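Local structure of L-asparagine oxygenase (Streptomyces coelicolor, 2OG5) at residues 61-65 / 66-70; 79-82 / 83-86; 134-137 / 138-142; 335-338 / 339-342. The protein catalyses the iron(II)- and 2-oxoglutarate-dependent 3-hydroxylation of L-asparagine to (2S,3S)-3-hydroxyasparagine, a building block of the calcium-dependent lipopeptide antibiotic. All coordinates share one frame; numbering follows the deposited sequence.

Contact 1: residues 61-65 / 66-70; sequences GRPDD and AEWVE
Pro63 lies over the indole of Trp68 where a type I beta turn, Arg62 to Asp65, runs straight into the N-terminus of helix 66-76. The two side chains are side by side and point the same way, and the contact is a CH-pi one: CG of Pro63 sits 3.9 Å from the centroid of the six-membered ring of Trp68, only 1° off the ring normal. The backbone of Arg62 and Pro63 continues over the same ring face, and Pro63 CA approaches Trp68 CE3 to 3.6 Å. Across the helix start, Asp65 O accepts from Trp68 N at 3.0 Å and, in a straighter bond, from Val69 N at 3.1 Å.

Although Asp65 holds the N-cap position, its carboxylate turns back instead of capping. With CG beside its own backbone N (chi1 -59°), OD2 accepts from Arg62 N at 2.8 Å, met from above the carboxylate plane, which ties the turn's first residue to its last. Glu67 CG stands between N and the carbonyl carbon (chi1 71°), which brings its carboxylate near that of Asp65; OE1 is hydrogen-bonded to Thr60 OG1. The two acidic groups share a water that donates to Asp65 OD2 at 2.7 Å and to Glu67 OE2 at 2.6 Å.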
ATOM      1  N   GLY A  61      12.050   9.557 -20.630  1.00 23.96           N
ATOM      2  CA  GLY A  61      10.984   8.569 -20.543  1.00 23.51           C
ATOM      3  C   GLY A  61       9.914   8.979 -19.559  1.00 23.19           C
ATOM      4  O   GLY A  61       9.786  10.152 -19.200  1.00 23.19           O
ATOM      5  N   ARG A  62       9.150   7.994 -19.097  1.00 22.24           N
ATOM      6  CA  ARG A  62       8.034   8.230 -18.197  1.00 22.12           C
ATOM      7  C   ARG A  62       8.032   7.131 -17.149  1.00 21.19           C
ATOM      8  O   ARG A  62       8.656   6.096 -17.361  1.00 20.88           O
ATOM      9  CB  ARG A  62       6.730   8.206 -18.973  1.00 22.17           C
ATOM     10  CG  ARG A  62       6.639   9.282 -20.040  1.00 23.26           C
ATOM     11  CD  ARG A  62       5.242   9.354 -20.577  1.00 24.79           C
ATOM     12  NE  ARG A  62       4.859   8.080 -21.173  1.00 26.48           N
ATOM     13  CZ  ARG A  62       3.610   7.705 -21.427  1.00 28.83           C
ATOM     14  NH1 ARG A  62       2.590   8.509 -21.162  1.00 29.54           N
ATOM     15  NH2 ARG A  62       3.384   6.510 -21.955  1.00 30.94           N
ATOM     16  N   PRO A  63       7.344   7.355 -16.015  1.00 20.59           N
ATOM     17  CA  PRO A  63       7.429   6.453 -14.865  1.00 20.43           C
ATOM     18  C   PRO A  63       7.359   4.943 -15.095  1.00 20.18           C
ATOM     19  O   PRO A  63       8.037   4.208 -14.381  1.00 20.30           O
ATOM     20  CB  PRO A  63       6.261   6.915 -13.994  1.00 20.49           C
ATOM     21  CG  PRO A  63       6.231   8.371 -14.216  1.00 20.94           C
ATOM     22  CD  PRO A  63       6.513   8.530 -15.686  1.00 20.97           C
ATOM     23  N   ASP A  64       6.543   4.459 -16.024  1.00 19.55           N
ATOM     24  CA  ASP A  64       6.458   3.006 -16.261  1.00 19.35           C
ATOM     25  C   ASP A  64       7.614   2.444 -17.084  1.00 19.90           C
ATOM     26  O   ASP A  64       7.767   1.223 -17.186  1.00 20.16           O
ATOM     27  CB  ASP A  64       5.118   2.648 -16.898  1.00 19.04           C
ATOM     28  CG  ASP A  64       3.962   2.954 -15.981  1.00 19.28           C
ATOM     29  OD1 ASP A  64       3.781   2.223 -14.990  1.00 18.16           O
ATOM     30  OD2 ASP A  64       3.252   3.954 -16.219  1.00 20.25           O
ATOM     31  N   ASP A  65       8.451   3.321 -17.632  1.00 19.64           N
ATOM     32  CA  ASP A  65       9.621   2.895 -18.412  1.00 19.48           C
ATOM     33  C   ASP A  65      10.769   2.470 -17.510  1.00 19.00           C
ATOM     34  O   ASP A  65      11.078   3.136 -16.524  1.00 18.68           O
ATOM     35  CB  ASP A  65      10.138   4.028 -19.312  1.00 19.70           C
ATOM     36  CG  ASP A  65       9.100   4.534 -20.292  1.00 20.68           C
ATOM     37  OD1 ASP A  65       8.115   3.820 -20.587  1.00 23.11           O
ATOM     38  OD2 ASP A  65       9.264   5.683 -20.756  1.00 23.87           O
ATOM     39  N   ALA A  66      11.444   1.382 -17.862  1.00 19.24           N
ATOM     40  CA  ALA A  66      12.581   0.929 -17.063  1.00 19.78           C
ATOM     41  C   ALA A  66      13.639   2.022 -16.872  1.00 19.71           C
ATOM     42  O   ALA A  66      14.235   2.120 -15.810  1.00 19.60           O
ATOM     43  CB  ALA A  66      13.203  -0.330 -17.671  1.00 19.93           C
ATOM     44  N   GLU A  67      13.858   2.866 -17.879  1.00 20.41           N
ATOM     45  CA  GLU A  67      14.882   3.905 -17.755  1.00 21.04           C
ATOM     46  C   GLU A  67      14.517   4.971 -16.721  1.00 20.49           C
ATOM     47  O   GLU A  67      15.399   5.592 -16.133  1.00 20.73           O
ATOM     48  CB  GLU A  67      15.177   4.558 -19.114  1.00 21.59           C
ATOM     49  CG  GLU A  67      14.080   5.442 -19.654  1.00 23.61           C
ATOM     50  CD  GLU A  67      14.368   5.899 -21.064  1.00 25.30           C
ATOM     51  OE1 GLU A  67      15.424   6.534 -21.275  1.00 31.01           O
ATOM     52  OE2 GLU A  67      13.545   5.604 -21.956  1.00 31.53           O
ATOM     53  N   TRP A  68      13.219   5.185 -16.510  1.00 20.05           N
ATOM     54  CA  TRP A  68      12.755   6.161 -15.525  1.00 19.73           C
ATOM     55  C   TRP A  68      12.872   5.546 -14.145  1.00 19.41           C
ATOM     56  O   TRP A  68      13.285   6.220 -13.202  1.00 19.35           O
ATOM     57  CB  TRP A  68      11.310   6.568 -15.812  1.00 19.45           C
ATOM     58  CG  TRP A  68      10.922   7.967 -15.407  1.00 19.77           C
ATOM     59  CD1 TRP A  68      10.937   9.070 -16.207  1.00 19.42           C
ATOM     60  CD2 TRP A  68      10.416   8.410 -14.134  1.00 18.61           C
ATOM     61  NE1 TRP A  68      10.491  10.166 -15.516  1.00 19.94           N
ATOM     62  CE2 TRP A  68      10.163   9.789 -14.244  1.00 18.73           C
ATOM     63  CE3 TRP A  68      10.158   7.777 -12.911  1.00 18.63           C
ATOM     64  CZ2 TRP A  68       9.674  10.544 -13.190  1.00 19.59           C
ATOM     65  CZ3 TRP A  68       9.662   8.529 -11.871  1.00 19.28           C
ATOM     66  CH2 TRP A  68       9.421   9.897 -12.019  1.00 19.84           C
ATOM     67  N   VAL A  69      12.516   4.271 -14.017  1.00 19.09           N
ATOM     68  CA  VAL A  69      12.699   3.590 -12.731  1.00 18.80           C
ATOM     69  C   VAL A  69      14.182   3.583 -12.361  1.00 19.15           C
ATOM     70  O   VAL A  69      14.517   3.789 -11.204  1.00 18.56           O
ATOM     71  CB  VAL A  69      12.103   2.155 -12.714  1.00 18.49           C
ATOM     72  CG1 VAL A  69      12.298   1.504 -11.352  1.00 18.79           C
ATOM     73  CG2 VAL A  69      10.614   2.189 -13.031  1.00 18.30           C
ATOM     74  N   GLU A  70      15.065   3.369 -13.336  1.00 19.17           N
ATOM     75  CA  GLU A  70      16.513   3.447 -13.093  1.00 19.85           C
ATOM     76  C   GLU A  70      16.939   4.837 -12.605  1.00 19.50           C
ATOM     77  O   GLU A  70      17.722   4.948 -11.662  1.00 19.08           O
ATOM     78  CB  GLU A  70      17.282   3.069 -14.361  1.00 20.06           C
ATOM     79  CG  GLU A  70      18.806   3.026 -14.203  1.00 20.98           C
ATOM     80  CD  GLU A  70      19.533   2.625 -15.484  1.00 23.87           C
ATOM     81  OE1 GLU A  70      18.860   2.351 -16.507  1.00 31.83           O
ATOM     82  OE2 GLU A  70      20.787   2.621 -15.487  1.00 30.34           O
TER
HETATM   83  O   HOH W   1      11.086   5.688 -22.792  1.00 48.56           O

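Contact 2: residues 79-82 / 83-86; sequences WPAT and LRRD
The guanidinium of Arg84 folds back on the carbonyl of Trp79 at the first turn of helix 81-92, with Pro80 in the N-cap position. It grips the single oxygen side-on: NE donates to Trp79 O at 2.8 Å and NH2 donates to the same Trp79 O at 3.1 Å. The oxygen lies in the guanidinium plane, within 9° for either bond. Seen from the carbonyl the two donors differ, NH2 coming nearly along the C=O axis and NE from 43° above the carbonyl plane. A bend at chi3 (-81°) swings the group back to this oxygen, and CA of Ala81 then lies over one guanidinium face.

Arg85 runs differently. Its chain is extended from CG to NE, and its guanidinium stands with one face toward the methyl of Ala81, whose CB is 3.6 Å from Arg85 NH1. Arg84 NH2 is 3.7 Å from the same Ala81 CB, so both arginines approach this methyl.

On the buried side, the indole of Trp79 and Leu83 are set at a slant to each other, CE3 of Trp79 meeting CD1 of Leu83 at 3.8 Å. Pro80 instead lies alongside Leu83, pointing the same way, with its CG also on CD1. Val48 of helix 42-58 touches both Trp79 and Leu83, so this helix start packs against that helix, and Thr82 OG1 bonds Asp44 there. The helical bonds begin at Pro80 O, which accepts from Arg84 N at 3.2 Å in the carbonyl plane and only weakly from Leu83 N at 3.1 Å.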
ATOM      1  N   TRP A  79      19.151  11.039  -1.593  1.00 20.49           N
ATOM      2  CA  TRP A  79      18.385  11.465  -0.411  1.00 20.80           C
ATOM      3  C   TRP A  79      19.289  11.613   0.813  1.00 20.85           C
ATOM      4  O   TRP A  79      20.328  10.957   0.904  1.00 20.74           O
ATOM      5  CB  TRP A  79      17.274  10.475  -0.049  1.00 20.49           C
ATOM      6  CG  TRP A  79      16.042  10.512  -0.892  1.00 20.35           C
ATOM      7  CD1 TRP A  79      15.977  10.612  -2.245  1.00 20.21           C
ATOM      8  CD2 TRP A  79      14.686  10.391  -0.429  1.00 19.78           C
ATOM      9  NE1 TRP A  79      14.657  10.565  -2.660  1.00 19.68           N
ATOM     10  CE2 TRP A  79      13.850  10.436  -1.564  1.00 19.96           C
ATOM     11  CE3 TRP A  79      14.102  10.247   0.833  1.00 20.72           C
ATOM     12  CZ2 TRP A  79      12.453  10.340  -1.476  1.00 21.20           C
ATOM     13  CZ3 TRP A  79      12.714  10.156   0.923  1.00 21.56           C
ATOM     14  CH2 TRP A  79      11.907  10.203  -0.223  1.00 21.21           C
ATOM     15  N   PRO A  80      18.888  12.463   1.772  1.00 21.29           N
ATOM     16  CA  PRO A  80      19.656  12.550   3.010  1.00 21.52           C
ATOM     17  C   PRO A  80      19.808  11.211   3.720  1.00 21.61           C
ATOM     18  O   PRO A  80      18.868  10.414   3.761  1.00 21.16           O
ATOM     19  CB  PRO A  80      18.839  13.503   3.890  1.00 21.87           C
ATOM     20  CG  PRO A  80      17.612  13.817   3.171  1.00 22.78           C
ATOM     21  CD  PRO A  80      17.736  13.380   1.749  1.00 21.51           C
ATOM     22  N   ALA A  81      20.986  10.987   4.287  1.00 21.22           N
ATOM     23  CA  ALA A  81      21.277   9.740   4.987  1.00 21.13           C
ATOM     24  C   ALA A  81      20.304   9.466   6.122  1.00 20.95           C
ATOM     25  O   ALA A  81      19.995   8.313   6.406  1.00 20.92           O
ATOM     26  CB  ALA A  81      22.713   9.747   5.519  1.00 20.98           C
ATOM     27  N   THR A  82      19.837  10.521   6.792  1.00 21.38           N
ATOM     28  CA  THR A  82      18.875  10.373   7.885  1.00 21.18           C
ATOM     29  C   THR A  82      17.646   9.579   7.446  1.00 20.97           C
ATOM     30  O   THR A  82      17.227   8.636   8.118  1.00 20.27           O
ATOM     31  CB  THR A  82      18.404  11.750   8.394  1.00 22.10           C
ATOM     32  OG1 THR A  82      18.066  12.572   7.273  1.00 24.25           O
ATOM     33  CG2 THR A  82      19.499  12.423   9.182  1.00 23.92           C
ATOM     34  N   LEU A  83      17.078   9.957   6.306  1.00 20.46           N
ATOM     35  CA  LEU A  83      15.857   9.325   5.800  1.00 20.53           C
ATOM     36  C   LEU A  83      16.145   7.929   5.256  1.00 20.14           C
ATOM     37  O   LEU A  83      15.336   7.022   5.418  1.00 19.41           O
ATOM     38  CB  LEU A  83      15.216  10.192   4.712  1.00 20.76           C
ATOM     39  CG  LEU A  83      14.718  11.569   5.184  1.00 21.13           C
ATOM     40  CD1 LEU A  83      14.230  12.413   4.008  1.00 22.51           C
ATOM     41  CD2 LEU A  83      13.610  11.403   6.219  1.00 21.88           C
ATOM     42  N   ARG A  84      17.288   7.764   4.600  1.00 19.87           N
ATOM     43  CA  ARG A  84      17.677   6.435   4.109  1.00 19.78           C
ATOM     44  C   ARG A  84      17.864   5.470   5.280  1.00 19.88           C
ATOM     45  O   ARG A  84      17.457   4.308   5.211  1.00 19.72           O
ATOM     46  CB  ARG A  84      18.914   6.507   3.212  1.00 19.35           C
ATOM     47  CG  ARG A  84      18.599   7.122   1.846  1.00 19.52           C
ATOM     48  CD  ARG A  84      19.750   7.077   0.852  1.00 19.81           C
ATOM     49  NE  ARG A  84      20.697   8.165   1.085  1.00 19.64           N
ATOM     50  CZ  ARG A  84      21.878   8.057   1.690  1.00 19.88           C
ATOM     51  NH1 ARG A  84      22.351   6.885   2.118  1.00 21.28           N
ATOM     52  NH2 ARG A  84      22.605   9.158   1.849  1.00 20.20           N
ATOM     53  N   ARG A  85      18.437   5.961   6.371  1.00 19.88           N
ATOM     54  CA  ARG A  85      18.570   5.167   7.592  1.00 20.22           C
ATOM     55  C   ARG A  85      17.217   4.840   8.222  1.00 20.14           C
ATOM     56  O   ARG A  85      17.012   3.725   8.694  1.00 20.57           O
ATOM     57  CB  ARG A  85      19.461   5.881   8.612  1.00 20.64           C
ATOM     58  CG  ARG A  85      20.912   5.855   8.229  1.00 20.63           C
ATOM     59  CD  ARG A  85      21.766   6.751   9.085  1.00 21.47           C
ATOM     60  NE  ARG A  85      23.164   6.674   8.669  1.00 22.70           N
ATOM     61  CZ  ARG A  85      24.015   7.691   8.619  1.00 24.17           C
ATOM     62  NH1 ARG A  85      23.632   8.929   8.931  1.00 25.14           N
ATOM     63  NH2 ARG A  85      25.262   7.471   8.230  1.00 24.34           N
ATOM     64  N   ASP A  86      16.296   5.805   8.242  1.00 20.26           N
ATOM     65  CA  ASP A  86      14.957   5.564   8.787  1.00 20.64           C
ATOM     66  C   ASP A  86      14.233   4.458   8.013  1.00 20.43           C
ATOM     67  O   ASP A  86      13.629   3.558   8.610  1.00 20.68           O
ATOM     68  CB  ASP A  86      14.100   6.830   8.741  1.00 21.14           C
ATOM     69  CG  ASP A  86      14.583   7.911   9.685  1.00 23.97           C
ATOM     70  OD1 ASP A  86      15.266   7.611  10.690  1.00 26.14           O
ATOM     71  OD2 ASP A  86      14.263   9.085   9.397  1.00 25.41           O
TER

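Contact 3: residues 134-137 / 138-142; sequences LMTA and CGLGD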
ATOM      1  N   LEU A 134       8.398   6.346  -6.618  1.00 17.53           N
ATOM      2  CA  LEU A 134       9.269   5.366  -7.258  1.00 18.04           C
ATOM      3  C   LEU A 134      10.681   5.409  -6.658  1.00 17.88           C
ATOM      4  O   LEU A 134      11.356   4.375  -6.562  1.00 17.86           O
ATOM      5  CB  LEU A 134       9.262   5.510  -8.786  1.00 17.51           C
ATOM      6  CG  LEU A 134       7.913   5.160  -9.448  1.00 18.81           C
ATOM      7  CD1 LEU A 134       7.991   5.210 -10.975  1.00 19.55           C
ATOM      8  CD2 LEU A 134       7.394   3.799  -9.009  1.00 20.17           C
ATOM      9  N   MET A 135      11.135   6.581  -6.217  1.00 17.95           N
ATOM     10  CA  MET A 135      12.418   6.656  -5.493  1.00 18.07           C
ATOM     11  C   MET A 135      12.336   5.825  -4.214  1.00 18.16           C
ATOM     12  O   MET A 135      13.200   4.984  -3.956  1.00 18.26           O
ATOM     13  CB  MET A 135      12.806   8.103  -5.164  1.00 18.54           C
ATOM     14  CG  MET A 135      13.265   8.899  -6.365  1.00 18.15           C
ATOM     15  SD  MET A 135      13.922  10.542  -5.963  1.00 19.35           S
ATOM     16  CE  MET A 135      12.442  11.387  -5.388  1.00 19.93           C
ATOM     17  N   THR A 136      11.278   6.011  -3.435  1.00 18.03           N
ATOM     18  CA  THR A 136      11.139   5.279  -2.175  1.00 18.32           C
ATOM     19  C   THR A 136      11.013   3.776  -2.419  1.00 18.36           C
ATOM     20  O   THR A 136      11.581   2.974  -1.678  1.00 19.20           O
ATOM     21  CB  THR A 136       9.945   5.770  -1.350  1.00 18.78           C
ATOM     22  OG1 THR A 136      10.030   7.196  -1.206  1.00 19.05           O
ATOM     23  CG2 THR A 136       9.930   5.115   0.030  1.00 18.79           C
ATOM     24  N   ALA A 137      10.278   3.386  -3.456  1.00 18.31           N
ATOM     25  CA  ALA A 137      10.145   1.971  -3.793  1.00 18.24           C
ATOM     26  C   ALA A 137      11.502   1.343  -4.070  1.00 18.40           C
ATOM     27  O   ALA A 137      11.785   0.228  -3.636  1.00 18.59           O
ATOM     28  CB  ALA A 137       9.229   1.793  -5.008  1.00 18.44           C
ATOM     29  N   CYS A 138      12.350   2.070  -4.798  1.00 19.03           N
ATOM     30  CA  CYS A 138      13.689   1.577  -5.102  1.00 19.57           C
ATOM     31  C   CYS A 138      14.613   1.526  -3.881  1.00 20.06           C
ATOM     32  O   CYS A 138      15.607   0.790  -3.883  1.00 20.29           O
ATOM     33  CB  CYS A 138      14.326   2.418  -6.213  1.00 19.65           C
ATOM     34  SG  CYS A 138      13.604   2.182  -7.826  1.00 20.66           S
ATOM     35  N   GLY A 139      14.329   2.332  -2.859  1.00 19.38           N
ATOM     36  CA  GLY A 139      15.034   2.256  -1.592  1.00 20.00           C
ATOM     37  C   GLY A 139      14.657   1.062  -0.739  1.00 19.81           C
ATOM     38  O   GLY A 139      15.515   0.476  -0.059  1.00 21.41           O
ATOM     39  N   LEU A 140      13.376   0.691  -0.747  1.00 19.68           N
ATOM     40  CA  LEU A 140      12.887  -0.432   0.057  1.00 19.73           C
ATOM     41  C   LEU A 140      13.014  -1.783  -0.647  1.00 19.56           C
ATOM     42  O   LEU A 140      12.971  -2.833  -0.010  1.00 20.67           O
ATOM     43  CB  LEU A 140      11.428  -0.207   0.453  1.00 20.35           C
ATOM     44  CG  LEU A 140      11.204   0.774   1.592  1.00 21.41           C
ATOM     45  CD1 LEU A 140       9.717   1.097   1.726  1.00 23.43           C
ATOM     46  CD2 LEU A 140      11.757   0.212   2.899  1.00 22.49           C
ATOM     47  N   GLY A 141      13.128  -1.757  -1.971  1.00 18.55           N
ATOM     48  CA  GLY A 141      13.156  -2.976  -2.771  1.00 18.66           C
ATOM     49  C   GLY A 141      13.076  -2.534  -4.216  1.00 18.63           C
ATOM     50  O   GLY A 141      14.000  -1.893  -4.703  1.00 19.20           O
ATOM     51  N   ASP A 142      11.987  -2.884  -4.895  1.00 17.96           N
ATOM     52  CA  ASP A 142      11.681  -2.360  -6.231  1.00 18.11           C
ATOM     53  C   ASP A 142      10.190  -2.164  -6.344  1.00 17.82           C
ATOM     54  O   ASP A 142       9.416  -2.842  -5.676  1.00 17.33           O
ATOM     55  CB  ASP A 142      12.132  -3.345  -7.305  1.00 18.80           C
ATOM     56  CG  ASP A 142      13.640  -3.427  -7.403  1.00 20.23           C
ATOM     57  OD1 ASP A 142      14.250  -2.478  -7.947  1.00 21.25           O
ATOM     58  OD2 ASP A 142      14.228  -4.413  -6.916  1.00 20.10           O
TER
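Backbone hydrogen bonds carry most of the contact between Leu134-Ala137 and Cys138-Asp142. Three successive i to i+4 bonds span the join: Cys138 N to Leu134 O at 3.1 Å, Gly139 N to Met135 O at 3.1 Å and Leu140 N to Thr136 O at 3.0 Å. Gly141 N adds a fourth to Ala137 O at 2.9 Å, though its N-H...O angle falls to 131°. Weak i to i+3 bonds accompany them, from Gly139 N to Thr136 O and from Leu140 N to Ala137 O, so each of these two carbonyls faces a second amide.

This is the C-terminal end of helix 128-140, which packs against the jelly-roll sheet of the TauD-like oxygenase fold. Gly141 is the first residue to leave helical geometry, with phi 171°, and Asp142 begins strand 142-146, pairing with Leu333.

Side-chain contacts across the join are few and mostly meet backbone oxygens. SG of Cys138, held beside its own backbone N (chi1 -71°), comes back along the helix to 3.4 Å from Leu134 O. Leu140 is turned in the same sense, its CB and CG lying near Thr136 O, and its CD1 approaches Thr136 CG2 at 4.4 Å.

Ala137 and Leu140 both pack on Val332 of strand 326-333, whereas Cys138 touches Val69 and Arg73 of helix 66-76. Thr136 OG1 bonds Val132 O within the helix, Arg91 NE donates to Leu140 O, and Asp142 OD1 forms a salt bridge with Arg73 NH2.

Contact 4: residues 335-338 / 339-342; sequences DLRR and SRAM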
ATOM      1  N   ASP A 335      12.041  -8.482  -2.825  1.00 19.84           N
ATOM      2  CA  ASP A 335      12.963  -9.285  -3.622  1.00 19.76           C
ATOM      3  C   ASP A 335      12.344  -9.521  -4.999  1.00 19.17           C
ATOM      4  O   ASP A 335      11.704 -10.543  -5.245  1.00 18.94           O
ATOM      5  CB  ASP A 335      13.281 -10.608  -2.927  1.00 20.47           C
ATOM      6  CG  ASP A 335      14.399 -11.387  -3.614  1.00 21.81           C
ATOM      7  OD1 ASP A 335      14.942 -10.929  -4.641  1.00 24.35           O
ATOM      8  OD2 ASP A 335      14.730 -12.480  -3.118  1.00 25.37           O
ATOM      9  N   LEU A 336      12.543  -8.554  -5.889  1.00 19.20           N
ATOM     10  CA  LEU A 336      11.945  -8.604  -7.223  1.00 19.24           C
ATOM     11  C   LEU A 336      12.310  -9.882  -7.961  1.00 18.76           C
ATOM     12  O   LEU A 336      11.517 -10.408  -8.743  1.00 17.94           O
ATOM     13  CB  LEU A 336      12.413  -7.390  -8.024  1.00 19.38           C
ATOM     14  CG  LEU A 336      11.784  -7.167  -9.398  1.00 19.82           C
ATOM     15  CD1 LEU A 336      10.310  -6.848  -9.262  1.00 20.80           C
ATOM     16  CD2 LEU A 336      12.533  -6.062 -10.144  1.00 20.48           C
ATOM     17  N   ARG A 337      13.491 -10.419  -7.694  1.00 18.47           N
ATOM     18  CA  ARG A 337      13.939 -11.614  -8.413  1.00 18.47           C
ATOM     19  C   ARG A 337      12.970 -12.788  -8.308  1.00 17.85           C
ATOM     20  O   ARG A 337      12.825 -13.584  -9.250  1.00 18.35           O
ATOM     21  CB  ARG A 337      15.323 -12.047  -7.926  1.00 18.17           C
ATOM     22  CG  ARG A 337      15.948 -13.215  -8.677  1.00 17.88           C
ATOM     23  CD  ARG A 337      16.101 -12.894 -10.141  1.00 17.81           C
ATOM     24  NE  ARG A 337      16.599 -14.041 -10.887  1.00 17.95           N
ATOM     25  CZ  ARG A 337      16.664 -14.068 -12.215  1.00 17.09           C
ATOM     26  NH1 ARG A 337      16.345 -12.990 -12.920  1.00 18.38           N
ATOM     27  NH2 ARG A 337      17.096 -15.156 -12.831  1.00 19.82           N
ATOM     28  N   ARG A 338      12.299 -12.906  -7.170  1.00 18.18           N
ATOM     29  CA  ARG A 338      11.452 -14.067  -6.921  1.00 19.22           C
ATOM     30  C   ARG A 338      10.284 -14.209  -7.897  1.00 18.90           C
ATOM     31  O   ARG A 338       9.785 -15.312  -8.074  1.00 19.50           O
ATOM     32  CB  ARG A 338      10.902 -14.026  -5.494  1.00 19.52           C
ATOM     33  CG  ARG A 338      11.944 -14.142  -4.415  1.00 22.19           C
ATOM     34  CD  ARG A 338      11.311 -14.208  -3.045  1.00 24.30           C
ATOM     35  NE  ARG A 338      10.385 -15.328  -2.973  1.00 28.75           N
ATOM     36  CZ  ARG A 338       9.091 -15.244  -2.658  1.00 31.35           C
ATOM     37  NH1 ARG A 338       8.526 -14.089  -2.320  1.00 33.41           N
ATOM     38  NH2 ARG A 338       8.355 -16.355  -2.659  1.00 32.66           N
ATOM     39  N   SER A 339       9.857 -13.102  -8.502  1.00 18.47           N
ATOM     40  CA  SER A 339       8.718 -13.080  -9.415  1.00 18.61           C
ATOM     41  C   SER A 339       9.127 -13.039 -10.885  1.00 18.75           C
ATOM     42  O   SER A 339       8.289 -12.782 -11.752  1.00 18.23           O
ATOM     43  CB  SER A 339       7.818 -11.879  -9.099  1.00 18.74           C
ATOM     44  OG  SER A 339       8.531 -10.653  -9.160  1.00 18.96           O
ATOM     45  N   ARG A 340      10.387 -13.329 -11.186  1.00 18.64           N
ATOM     46  CA  ARG A 340      10.881 -13.236 -12.571  1.00 18.61           C
ATOM     47  C   ARG A 340      10.025 -14.018 -13.579  1.00 19.57           C
ATOM     48  O   ARG A 340       9.818 -13.553 -14.687  1.00 19.02           O
ATOM     49  CB  ARG A 340      12.347 -13.688 -12.651  1.00 19.31           C
ATOM     50  CG  ARG A 340      12.969 -13.643 -14.054  1.00 18.59           C
ATOM     51  CD  ARG A 340      13.021 -12.261 -14.640  1.00 18.82           C
ATOM     52  NE  ARG A 340      13.571 -12.271 -16.001  1.00 18.92           N
ATOM     53  CZ  ARG A 340      12.881 -12.534 -17.106  1.00 20.36           C
ATOM     54  NH1 ARG A 340      11.588 -12.800 -17.061  1.00 20.20           N
ATOM     55  NH2 ARG A 340      13.497 -12.520 -18.281  1.00 20.69           N
ATOM     56  N   ALA A 341       9.538 -15.190 -13.186  1.00 19.64           N
ATOM     57  CA  ALA A 341       8.699 -16.013 -14.061  1.00 19.73           C
ATOM     58  C   ALA A 341       7.403 -15.315 -14.478  1.00 20.38           C
ATOM     59  O   ALA A 341       6.799 -15.680 -15.492  1.00 20.35           O
ATOM     60  CB  ALA A 341       8.392 -17.351 -13.385  1.00 20.57           C
ATOM     61  N   MET A 342       6.976 -14.331 -13.689  1.00 20.23           N
ATOM     62  CA  MET A 342       5.771 -13.548 -13.984  1.00 20.81           C
ATOM     63  C   MET A 342       6.040 -12.177 -14.629  1.00 20.06           C
ATOM     64  O   MET A 342       5.093 -11.425 -14.879  1.00 19.86           O
ATOM     65  CB  MET A 342       4.969 -13.334 -12.694  1.00 21.20           C
ATOM     66  CG  MET A 342       4.434 -14.614 -12.106  1.00 22.99           C
ATOM     67  SD  MET A 342       3.307 -14.232 -10.776  1.00 27.11           S
ATOM     68  CE  MET A 342       2.822 -15.851 -10.251  1.00 26.00           C
TER
HETATM   69  O   HOH W   2       9.146 -10.465  -6.521  1.00 18.29           O
HETATM   70  O   HOH W   3      10.343 -16.599 -10.673  1.00 32.81           O
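The guanidinium of Arg337 has the aliphatic part of Arg340 against it: CB of Arg340 lies over one face, 4.0 Å above the plane and toward its rim, while NH1 of Arg337 comes to 3.6 Å from Arg340 CG. The two guanidinium planes are 83° apart, almost perpendicular, so they do not stack. Both chains leave with CG opposite the backbone N (chi1 -175° in Arg337, 180° in Arg340) and bend at chi2, and their like charges stay near each other, NH1 of Arg337 being 4.2 Å from NE of Arg340. A long, weak ion pair of Arg340 NE with Asp346 may offset part of the repulsion.

Ser339 is the buried residue of the contact. Its OG, between N and the carbonyl carbon, is 3.0 Å from Leu336 O and is hydrogen-bonded to Arg343 NE. A water joined to OG at 2.7 Å also donates to Asp335 O. A second water accepts from Ala341 N and donates to Arg338 O, bridging the two segments.

Backbone bonds reach three residues back, from Ser339 N to Leu336 O at 3.2 Å and from Arg340 N to Arg337 O at 3.1 Å, each donor lying well above the carbonyl plane. Such i to i+3 bonding is the pattern of 3-10 helix, short segments of which form part of the surface connection between strands 326-333 and 349-350.

Overall arrangement
Contact 3 is the hub: it touches all three others, which do not touch one another. Leu134 CD1 meets Trp68 CZ3 of contact 1 at 3.8 Å, and Val69 CG1 meets Cys138 SG at 3.8 Å. Toward contact 2, Trp79 NE1 lies 3.4 Å from Met135 SD, while contact 4 is met through Asp142 OD2 and Leu336 CB, 3.7 Å apart. The centres of contacts 2 and 4 are about 27 Å apart. None contains a metal ligand. Among the L-asparagine-binding side chains, Arg329 is about 10 Å from that of Leu134 and about 12 Å from that of Asp64, and Asn182 is about 12 Å from that of Ser339; contact 2 is remote from these sites.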